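Local coordinates for protein lymphotactin (PDB 2NYZ) that is a secreted C-class chemokine that probably attracts lymphocytes and helps thymic dendritic cells accumulate in the medulla, at residues K25-F39 / P51-D64. Residues are numbered along the deposited sequence; the frame is centred on the assembly and turned at random.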
ATOM      1  N   LYS D  25     -36.615  20.099  -0.693  1.00 59.89           N
ATOM      2  CA  LYS D  25     -37.729  20.831  -0.115  1.00 60.85           C
ATOM      3  C   LYS D  25     -37.587  22.281  -0.540  1.00 61.67           C
ATOM      4  O   LYS D  25     -38.524  22.883  -1.052  1.00 65.59           O
ATOM      5  CB  LYS D  25     -37.704  20.709   1.414  1.00 64.71           C
ATOM      6  CG  LYS D  25     -38.786  21.498   2.154  1.00 71.77           C
ATOM      7  CD  LYS D  25     -39.078  20.906   3.541  1.00 73.67           C
ATOM      8  CE  LYS D  25     -37.845  20.872   4.435  1.00 74.08           C
ATOM      9  NZ  LYS D  25     -38.071  20.032   5.650  1.00 72.13           N
ATOM     10  N   THR D  26     -36.397  22.832  -0.349  1.00 59.63           N
ATOM     11  CA  THR D  26     -36.132  24.213  -0.712  1.00 59.58           C
ATOM     12  C   THR D  26     -34.693  24.332  -1.164  1.00 59.04           C
ATOM     13  O   THR D  26     -34.020  23.327  -1.370  1.00 58.78           O
ATOM     14  CB  THR D  26     -36.349  25.160   0.489  1.00 61.92           C
ATOM     15  OG1 THR D  26     -35.585  24.699   1.612  1.00 63.07           O
ATOM     16  CG2 THR D  26     -37.818  25.215   0.870  1.00 65.38           C
ATOM     17  N   TYR D  27     -34.224  25.561  -1.320  1.00 59.08           N
ATOM     18  CA  TYR D  27     -32.852  25.787  -1.730  1.00 62.76           C
ATOM     19  C   TYR D  27     -32.505  27.268  -1.644  1.00 63.43           C
ATOM     20  O   TYR D  27     -33.388  28.120  -1.526  1.00 61.74           O
ATOM     21  CB  TYR D  27     -32.618  25.241  -3.152  1.00 65.34           C
ATOM     22  CG  TYR D  27     -33.042  26.149  -4.291  1.00 67.97           C
ATOM     23  CD1 TYR D  27     -32.161  27.101  -4.812  1.00 69.13           C
ATOM     24  CD2 TYR D  27     -34.314  26.052  -4.851  1.00 70.44           C
ATOM     25  CE1 TYR D  27     -32.535  27.935  -5.864  1.00 73.49           C
ATOM     26  CE2 TYR D  27     -34.702  26.882  -5.905  1.00 77.21           C
ATOM     27  CZ  TYR D  27     -33.807  27.822  -6.407  1.00 78.19           C
ATOM     28  OH  TYR D  27     -34.178  28.650  -7.449  1.00 77.87           O
ATOM     29  N   THR D  28     -31.209  27.556  -1.683  1.00 63.64           N
ATOM     30  CA  THR D  28     -30.697  28.914  -1.614  1.00 64.82           C
ATOM     31  C   THR D  28     -29.430  28.937  -2.450  1.00 65.83           C
ATOM     32  O   THR D  28     -28.995  27.896  -2.943  1.00 62.65           O
ATOM     33  CB  THR D  28     -30.343  29.308  -0.167  1.00 64.43           C
ATOM     34  OG1 THR D  28     -29.270  28.488   0.306  1.00 72.01           O
ATOM     35  CG2 THR D  28     -31.536  29.105   0.745  1.00 69.30           C
ATOM     36  N   ILE D  29     -28.829  30.110  -2.605  1.00 68.73           N
ATOM     37  CA  ILE D  29     -27.609  30.211  -3.391  1.00 73.31           C
ATOM     38  C   ILE D  29     -26.574  31.105  -2.738  1.00 75.87           C
ATOM     39  O   ILE D  29     -26.237  32.160  -3.267  1.00 77.84           O
ATOM     40  CB  ILE D  29     -27.901  30.752  -4.802  1.00 75.55           C
ATOM     41  CG1 ILE D  29     -29.022  29.921  -5.444  1.00 81.43           C
ATOM     42  CG2 ILE D  29     -26.621  30.719  -5.651  1.00 69.90           C
ATOM     43  CD1 ILE D  29     -29.484  30.413  -6.811  1.00 84.55           C
ATOM     44  N   THR D  30     -26.062  30.687  -1.587  1.00 79.06           N
ATOM     45  CA  THR D  30     -25.056  31.488  -0.904  1.00 83.30           C
ATOM     46  C   THR D  30     -23.895  31.692  -1.869  1.00 83.57           C
ATOM     47  O   THR D  30     -23.586  30.809  -2.671  1.00 80.57           O
ATOM     48  CB  THR D  30     -24.544  30.789   0.376  1.00 86.97           C
ATOM     49  OG1 THR D  30     -23.819  29.606   0.016  1.00 88.80           O
ATOM     50  CG2 THR D  30     -25.715  30.415   1.288  1.00 88.01           C
ATOM     51  N   GLU D  31     -23.255  32.856  -1.795  1.00 86.51           N
ATOM     52  CA  GLU D  31     -22.144  33.155  -2.691  1.00 89.72           C
ATOM     53  C   GLU D  31     -20.875  33.642  -2.005  1.00 88.78           C
ATOM     54  O   GLU D  31     -20.689  34.842  -1.811  1.00 90.09           O
ATOM     55  CB  GLU D  31     -22.569  34.195  -3.730  1.00 95.81           C
ATOM     56  CG  GLU D  31     -23.939  33.946  -4.335  1.00106.52           C
ATOM     57  CD  GLU D  31     -24.150  34.694  -5.634  1.00112.10           C
ATOM     58  OE1 GLU D  31     -23.755  35.879  -5.713  1.00116.20           O
ATOM     59  OE2 GLU D  31     -24.719  34.098  -6.574  1.00116.01           O
ATOM     60  N   GLY D  32     -20.002  32.705  -1.652  1.00 87.66           N
ATOM     61  CA  GLY D  32     -18.743  33.058  -1.026  1.00 87.31           C
ATOM     62  C   GLY D  32     -17.627  32.750  -2.009  1.00 87.42           C
ATOM     63  O   GLY D  32     -17.838  32.788  -3.225  1.00 86.99           O
ATOM     64  N   SER D  33     -16.439  32.442  -1.498  1.00 86.63           N
ATOM     65  CA  SER D  33     -15.306  32.115  -2.362  1.00 85.06           C
ATOM     66  C   SER D  33     -15.641  30.863  -3.175  1.00 82.89           C
ATOM     67  O   SER D  33     -15.030  30.576  -4.211  1.00 80.23           O
ATOM     68  CB  SER D  33     -14.050  31.889  -1.514  1.00 83.76           C
ATOM     69  OG  SER D  33     -14.318  31.021  -0.426  1.00 86.23           O
ATOM     70  N   LEU D  34     -16.627  30.124  -2.682  1.00 81.56           N
ATOM     71  CA  LEU D  34     -17.095  28.910  -3.326  1.00 78.63           C
ATOM     72  C   LEU D  34     -18.608  29.008  -3.355  1.00 77.20           C
ATOM     73  O   LEU D  34     -19.294  28.486  -2.473  1.00 76.86           O
ATOM     74  CB  LEU D  34     -16.670  27.679  -2.522  1.00 74.65           C
ATOM     75  CG  LEU D  34     -17.161  26.327  -3.031  1.00 70.23           C
ATOM     76  CD1 LEU D  34     -16.613  26.070  -4.420  1.00 69.19           C
ATOM     77  CD2 LEU D  34     -16.722  25.235  -2.072  1.00 72.46           C
ATOM     78  N   ARG D  35     -19.124  29.707  -4.359  1.00 75.67           N
ATOM     79  CA  ARG D  35     -20.564  29.876  -4.495  1.00 73.16           C
ATOM     80  C   ARG D  35     -21.182  28.508  -4.723  1.00 69.51           C
ATOM     81  O   ARG D  35     -20.579  27.647  -5.371  1.00 67.36           O
ATOM     82  CB  ARG D  35     -20.894  30.794  -5.676  1.00 74.92           C
ATOM     83  CG  ARG D  35     -22.340  31.253  -5.691  1.00 79.95           C
ATOM     84  CD  ARG D  35     -22.686  32.016  -6.955  1.00 88.91           C
ATOM     85  NE  ARG D  35     -22.773  31.134  -8.116  1.00 95.55           N
ATOM     86  CZ  ARG D  35     -23.809  31.098  -8.948  1.00 98.52           C
ATOM     87  NH1 ARG D  35     -24.852  31.899  -8.751  1.00 96.81           N
ATOM     88  NH2 ARG D  35     -23.806  30.255  -9.975  1.00 99.54           N
ATOM     89  N   ALA D  36     -22.383  28.305  -4.193  1.00 65.84           N
ATOM     90  CA  ALA D  36     -23.041  27.024  -4.356  1.00 61.08           C
ATOM     91  C   ALA D  36     -24.514  27.052  -4.052  1.00 57.22           C
ATOM     92  O   ALA D  36     -25.024  27.967  -3.413  1.00 53.94           O
ATOM     93  CB  ALA D  36     -22.371  25.983  -3.482  1.00 64.56           C
ATOM     94  N   VAL D  37     -25.186  26.020  -4.537  1.00 55.82           N
ATOM     95  CA  VAL D  37     -26.604  25.837  -4.332  1.00 54.17           C
ATOM     96  C   VAL D  37     -26.726  24.901  -3.142  1.00 52.83           C
ATOM     97  O   VAL D  37     -26.190  23.792  -3.163  1.00 52.80           O
ATOM     98  CB  VAL D  37     -27.258  25.153  -5.538  1.00 53.70           C
ATOM     99  CG1 VAL D  37     -28.717  24.850  -5.229  1.00 52.52           C
ATOM    100  CG2 VAL D  37     -27.132  26.036  -6.765  1.00 57.99           C
ATOM    101  N   ILE D  38     -27.416  25.343  -2.100  1.00 49.97           N
ATOM    102  CA  ILE D  38     -27.579  24.494  -0.936  1.00 47.77           C
ATOM    103  C   ILE D  38     -28.982  23.913  -0.911  1.00 47.39           C
ATOM    104  O   ILE D  38     -29.944  24.606  -0.573  1.00 50.19           O
ATOM    105  CB  ILE D  38     -27.357  25.266   0.380  1.00 48.16           C
ATOM    106  CG1 ILE D  38     -26.019  26.009   0.342  1.00 52.08           C
ATOM    107  CG2 ILE D  38     -27.348  24.290   1.548  1.00 36.47           C
ATOM    108  CD1 ILE D  38     -25.799  26.935   1.536  1.00 49.66           C
ATOM    109  N   PHE D  39     -29.105  22.645  -1.282  1.00 44.48           N
ATOM    110  CA  PHE D  39     -30.410  22.001  -1.263  1.00 45.07           C
ATOM    111  C   PHE D  39     -30.737  21.579   0.171  1.00 47.03           C
ATOM    112  O   PHE D  39     -29.845  21.236   0.948  1.00 48.78           O
ATOM    113  CB  PHE D  39     -30.411  20.768  -2.169  1.00 40.31           C
ATOM    114  CG  PHE D  39     -30.265  21.081  -3.623  1.00 41.57           C
ATOM    115  CD1 PHE D  39     -31.249  21.799  -4.296  1.00 44.22           C
ATOM    116  CD2 PHE D  39     -29.156  20.645  -4.331  1.00 41.16           C
ATOM    117  CE1 PHE D  39     -31.129  22.072  -5.654  1.00 45.21           C
ATOM    118  CE2 PHE D  39     -29.026  20.912  -5.687  1.00 43.82           C
ATOM    119  CZ  PHE D  39     -30.013  21.626  -6.352  1.00 45.36           C
ATOM    120  N   PRO D  51     -23.619  25.115  -8.789  1.00 61.16           N
ATOM    121  CA  PRO D  51     -24.702  25.861  -9.449  1.00 62.98           C
ATOM    122  C   PRO D  51     -24.547  25.798 -10.964  1.00 64.99           C
ATOM    123  O   PRO D  51     -25.442  26.185 -11.709  1.00 63.77           O
ATOM    124  CB  PRO D  51     -24.525  27.283  -8.921  1.00 63.25           C
ATOM    125  CG  PRO D  51     -23.743  27.099  -7.640  1.00 62.69           C
ATOM    126  CD  PRO D  51     -22.768  26.023  -8.006  1.00 59.98           C
ATOM    127  N   GLN D  52     -23.390  25.309 -11.399  1.00 68.14           N
ATOM    128  CA  GLN D  52     -23.060  25.168 -12.813  1.00 71.16           C
ATOM    129  C   GLN D  52     -23.394  23.774 -13.328  1.00 71.61           C
ATOM    130  O   GLN D  52     -23.445  23.554 -14.533  1.00 72.80           O
ATOM    131  CB  GLN D  52     -21.567  25.422 -13.033  1.00 75.95           C
ATOM    132  CG  GLN D  52     -21.115  26.838 -12.734  1.00 80.54           C
ATOM    133  CD  GLN D  52     -21.704  27.840 -13.697  1.00 81.14           C
ATOM    134  OE1 GLN D  52     -22.917  28.058 -13.724  1.00 81.24           O
ATOM    135  NE2 GLN D  52     -20.846  28.456 -14.504  1.00 81.29           N
ATOM    136  N   ALA D  53     -23.603  22.833 -12.416  1.00 72.25           N
ATOM    137  CA  ALA D  53     -23.928  21.462 -12.792  1.00 72.44           C
ATOM    138  C   ALA D  53     -25.294  21.397 -13.468  1.00 72.38           C
ATOM    139  O   ALA D  53     -26.272  21.962 -12.975  1.00 71.61           O
ATOM    140  CB  ALA D  53     -23.911  20.570 -11.560  1.00 76.41           C
ATOM    141  N   THR D  54     -25.361  20.699 -14.596  1.00 71.20           N
ATOM    142  CA  THR D  54     -26.614  20.592 -15.323  1.00 69.68           C
ATOM    143  C   THR D  54     -27.734  20.050 -14.454  1.00 69.51           C
ATOM    144  O   THR D  54     -28.800  20.659 -14.378  1.00 71.72           O
ATOM    145  CB  THR D  54     -26.477  19.697 -16.568  1.00 69.45           C
ATOM    146  OG1 THR D  54     -25.586  20.312 -17.508  1.00 69.06           O
ATOM    147  CG2 THR D  54     -27.828  19.504 -17.226  1.00 66.26           C
ATOM    148  N   TRP D  55     -27.501  18.922 -13.787  1.00 67.87           N
ATOM    149  CA  TRP D  55     -28.546  18.341 -12.942  1.00 65.78           C
ATOM    150  C   TRP D  55     -29.040  19.307 -11.865  1.00 63.56           C
ATOM    151  O   TRP D  55     -30.218  19.298 -11.519  1.00 62.08           O
ATOM    152  CB  TRP D  55     -28.081  17.019 -12.295  1.00 64.67           C
ATOM    153  CG  TRP D  55     -27.026  17.151 -11.225  1.00 62.62           C
ATOM    154  CD1 TRP D  55     -25.667  17.113 -11.392  1.00 61.40           C
ATOM    155  CD2 TRP D  55     -27.249  17.368  -9.827  1.00 53.07           C
ATOM    156  NE1 TRP D  55     -25.035  17.293 -10.185  1.00 54.76           N
ATOM    157  CE2 TRP D  55     -25.984  17.451  -9.207  1.00 54.06           C
ATOM    158  CE3 TRP D  55     -28.398  17.496  -9.035  1.00 49.95           C
ATOM    159  CZ2 TRP D  55     -25.836  17.664  -7.833  1.00 50.29           C
ATOM    160  CZ3 TRP D  55     -28.252  17.709  -7.668  1.00 44.33           C
ATOM    161  CH2 TRP D  55     -26.979  17.789  -7.083  1.00 45.45           C
ATOM    162  N   VAL D  56     -28.145  20.140 -11.340  1.00 62.99           N
ATOM    163  CA  VAL D  56     -28.528  21.105 -10.316  1.00 65.70           C
ATOM    164  C   VAL D  56     -29.449  22.130 -10.953  1.00 69.86           C
ATOM    165  O   VAL D  56     -30.553  22.387 -10.463  1.00 69.85           O
ATOM    166  CB  VAL D  56     -27.297  21.833  -9.727  1.00 64.47           C
ATOM    167  CG1 VAL D  56     -27.741  22.915  -8.749  1.00 60.83           C
ATOM    168  CG2 VAL D  56     -26.397  20.839  -9.028  1.00 60.14           C
ATOM    169  N   ARG D  57     -28.981  22.706 -12.057  1.00 73.44           N
ATOM    170  CA  ARG D  57     -29.743  23.699 -12.799  1.00 76.48           C
ATOM    171  C   ARG D  57     -31.144  23.161 -13.089  1.00 76.99           C
ATOM    172  O   ARG D  57     -32.144  23.860 -12.909  1.00 76.84           O
ATOM    173  CB  ARG D  57     -29.027  24.017 -14.106  1.00 79.67           C
ATOM    174  CG  ARG D  57     -29.664  25.134 -14.901  1.00 94.56           C
ATOM    175  CD  ARG D  57     -28.971  25.313 -16.237  1.00100.19           C
ATOM    176  NE  ARG D  57     -27.523  25.269 -16.085  1.00105.69           N
ATOM    177  CZ  ARG D  57     -26.687  26.052 -16.750  1.00111.64           C
ATOM    178  NH1 ARG D  57     -27.156  26.944 -17.612  1.00113.40           N
ATOM    179  NH2 ARG D  57     -25.380  25.943 -16.554  1.00117.51           N
ATOM    180  N   ASP D  58     -31.195  21.909 -13.534  1.00 77.34           N
ATOM    181  CA  ASP D  58     -32.450  21.235 -13.853  1.00 79.04           C
ATOM    182  C   ASP D  58     -33.406  21.236 -12.661  1.00 77.34           C
ATOM    183  O   ASP D  58     -34.609  21.469 -12.818  1.00 75.73           O
ATOM    184  CB  ASP D  58     -32.168  19.787 -14.283  1.00 86.06           C
ATOM    185  CG  ASP D  58     -31.564  19.689 -15.679  1.00 92.56           C
ATOM    186  OD1 ASP D  58     -30.902  20.656 -16.114  1.00 99.87           O
ATOM    187  OD2 ASP D  58     -31.743  18.636 -16.336  1.00 94.83           O
ATOM    188  N   VAL D  59     -32.857  20.969 -11.476  1.00 76.44           N
ATOM    189  CA  VAL D  59     -33.628  20.921 -10.234  1.00 75.06           C
ATOM    190  C   VAL D  59     -34.054  22.313  -9.788  1.00 76.83           C
ATOM    191  O   VAL D  59     -35.201  22.530  -9.400  1.00 75.49           O
ATOM    192  CB  VAL D  59     -32.805  20.272  -9.108  1.00 71.07           C
ATOM    193  CG1 VAL D  59     -33.586  20.290  -7.805  1.00 66.88           C
ATOM    194  CG2 VAL D  59     -32.442  18.852  -9.495  1.00 67.55           C
ATOM    195  N   VAL D  60     -33.115  23.252  -9.838  1.00 78.93           N
ATOM    196  CA  VAL D  60     -33.388  24.626  -9.454  1.00 81.35           C
ATOM    197  C   VAL D  60     -34.560  25.141 -10.280  1.00 84.87           C
ATOM    198  O   VAL D  60     -35.428  25.855  -9.777  1.00 86.05           O
ATOM    199  CB  VAL D  60     -32.153  25.510  -9.697  1.00 80.11           C
ATOM    200  CG1 VAL D  60     -32.483  26.968  -9.444  1.00 80.48           C
ATOM    201  CG2 VAL D  60     -31.030  25.070  -8.780  1.00 81.59           C
ATOM    202  N   ARG D  61     -34.584  24.761 -11.553  1.00 87.76           N
ATOM    203  CA  ARG D  61     -35.648  25.175 -12.460  1.00 89.41           C
ATOM    204  C   ARG D  61     -36.939  24.430 -12.126  1.00 90.40           C
ATOM    205  O   ARG D  61     -37.997  25.038 -11.964  1.00 89.18           O
ATOM    206  CB  ARG D  61     -35.237  24.881 -13.905  1.00 90.80           C
ATOM    207  CG  ARG D  61     -36.198  25.423 -14.945  1.00 93.34           C
ATOM    208  CD  ARG D  61     -35.766  25.060 -16.360  1.00 90.71           C
ATOM    209  NE  ARG D  61     -34.408  25.503 -16.659  1.00 87.74           N
ATOM    210  CZ  ARG D  61     -33.348  24.702 -16.678  1.00 90.40           C
ATOM    211  NH1 ARG D  61     -33.489  23.410 -16.413  1.00 88.22           N
ATOM    212  NH2 ARG D  61     -32.149  25.193 -16.971  1.00 90.04           N
ATOM    213  N   SER D  62     -36.834  23.110 -12.017  1.00 92.08           N
ATOM    214  CA  SER D  62     -37.974  22.256 -11.701  1.00 93.82           C
ATOM    215  C   SER D  62     -38.658  22.690 -10.412  1.00 96.47           C
ATOM    216  O   SER D  62     -39.866  22.528 -10.252  1.00 95.43           O
ATOM    217  CB  SER D  62     -37.520  20.799 -11.571  1.00 92.75           C
ATOM    218  OG  SER D  62     -38.608  19.940 -11.277  1.00 85.79           O
ATOM    219  N   MET D  63     -37.877  23.236  -9.488  1.00100.45           N
ATOM    220  CA  MET D  63     -38.427  23.689  -8.223  1.00105.24           C
ATOM    221  C   MET D  63     -39.078  25.049  -8.378  1.00109.92           C
ATOM    222  O   MET D  63     -40.146  25.294  -7.817  1.00111.74           O
ATOM    223  CB  MET D  63     -37.341  23.748  -7.154  1.00104.02           C
ATOM    224  CG  MET D  63     -36.842  22.384  -6.738  1.00103.96           C
ATOM    225  SD  MET D  63     -35.810  22.478  -5.290  1.00 98.79           S
ATOM    226  CE  MET D  63     -37.056  22.507  -4.000  1.00101.74           C
ATOM    227  N   ASP D  64     -38.441  25.938  -9.134  1.00113.45           N
ATOM    228  CA  ASP D  64     -39.009  27.262  -9.355  1.00117.28           C
ATOM    229  C   ASP D  64     -40.325  27.104 -10.108  1.00120.95           C
ATOM    230  O   ASP D  64     -41.304  27.808  -9.847  1.00120.71           O
ATOM    231  CB  ASP D  64     -38.061  28.136 -10.182  1.00114.69           C
ATOM    232  CG  ASP D  64     -36.783  28.464  -9.451  1.00112.41           C
ATOM    233  OD1 ASP D  64     -36.826  28.581  -8.207  1.00110.86           O
ATOM    234  OD2 ASP D  64     -35.742  28.627 -10.120  1.00107.77           O
TER
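Tyr27, Val37 and Phe39 meet helix 54-64 where it lies over strands 25-28 and 37-39, its axis passing 9.7 Å from that of strand 25-28, their N-to-C directions 118° apart. This is the chemokine fold, a three-stranded antiparallel sheet covered on one face by the C-terminal helix; the third strand, 46-49, lends Ala49 to the same core. Phe39 packs along the helix: its CZ lies 3.5 Å from Val56 CG1, its CE1 packs on Val59 CG1, and its CE2 approaches Trp55 CZ3, the two rings inclined at 35°. Val37 and Val56 meet tip to tip, CG2 of Val37 3.7 Å from Val56 CG1, while the same CG2 also rests against Pro51 CB. Pro51, in the loop leading into the helix, sets its CG 3.4 Å from Ala36 CA and its CB beside NH2 of Arg35, whose NH1 forms a salt bridge with Glu31. Toward the last turn of the helix, Val60 CG2 comes over one face of the Tyr27 ring and its CG1 lies 3.4 Å from CZ, at the hydroxyl end. With CG lodged between the backbone N and the carbonyl carbon (chi1 82°), the ring carries OH to Asp64, donating to the syn lone pair of OD1 at 2.8 Å, near the ring plane. A phenylalanine here would probably leave the Asp64 carboxylate without its hydroxyl partner. Met63 slides past the ring in a Met-aromatic contact, SD 3.9 Å from Tyr27 CD2. Lys25 and Thr26, which lie opposite Ile40 as a classic beta bulge, present the Lys25 carbonyl to Met63, whose CE sits 3.3 Å from Lys25 O.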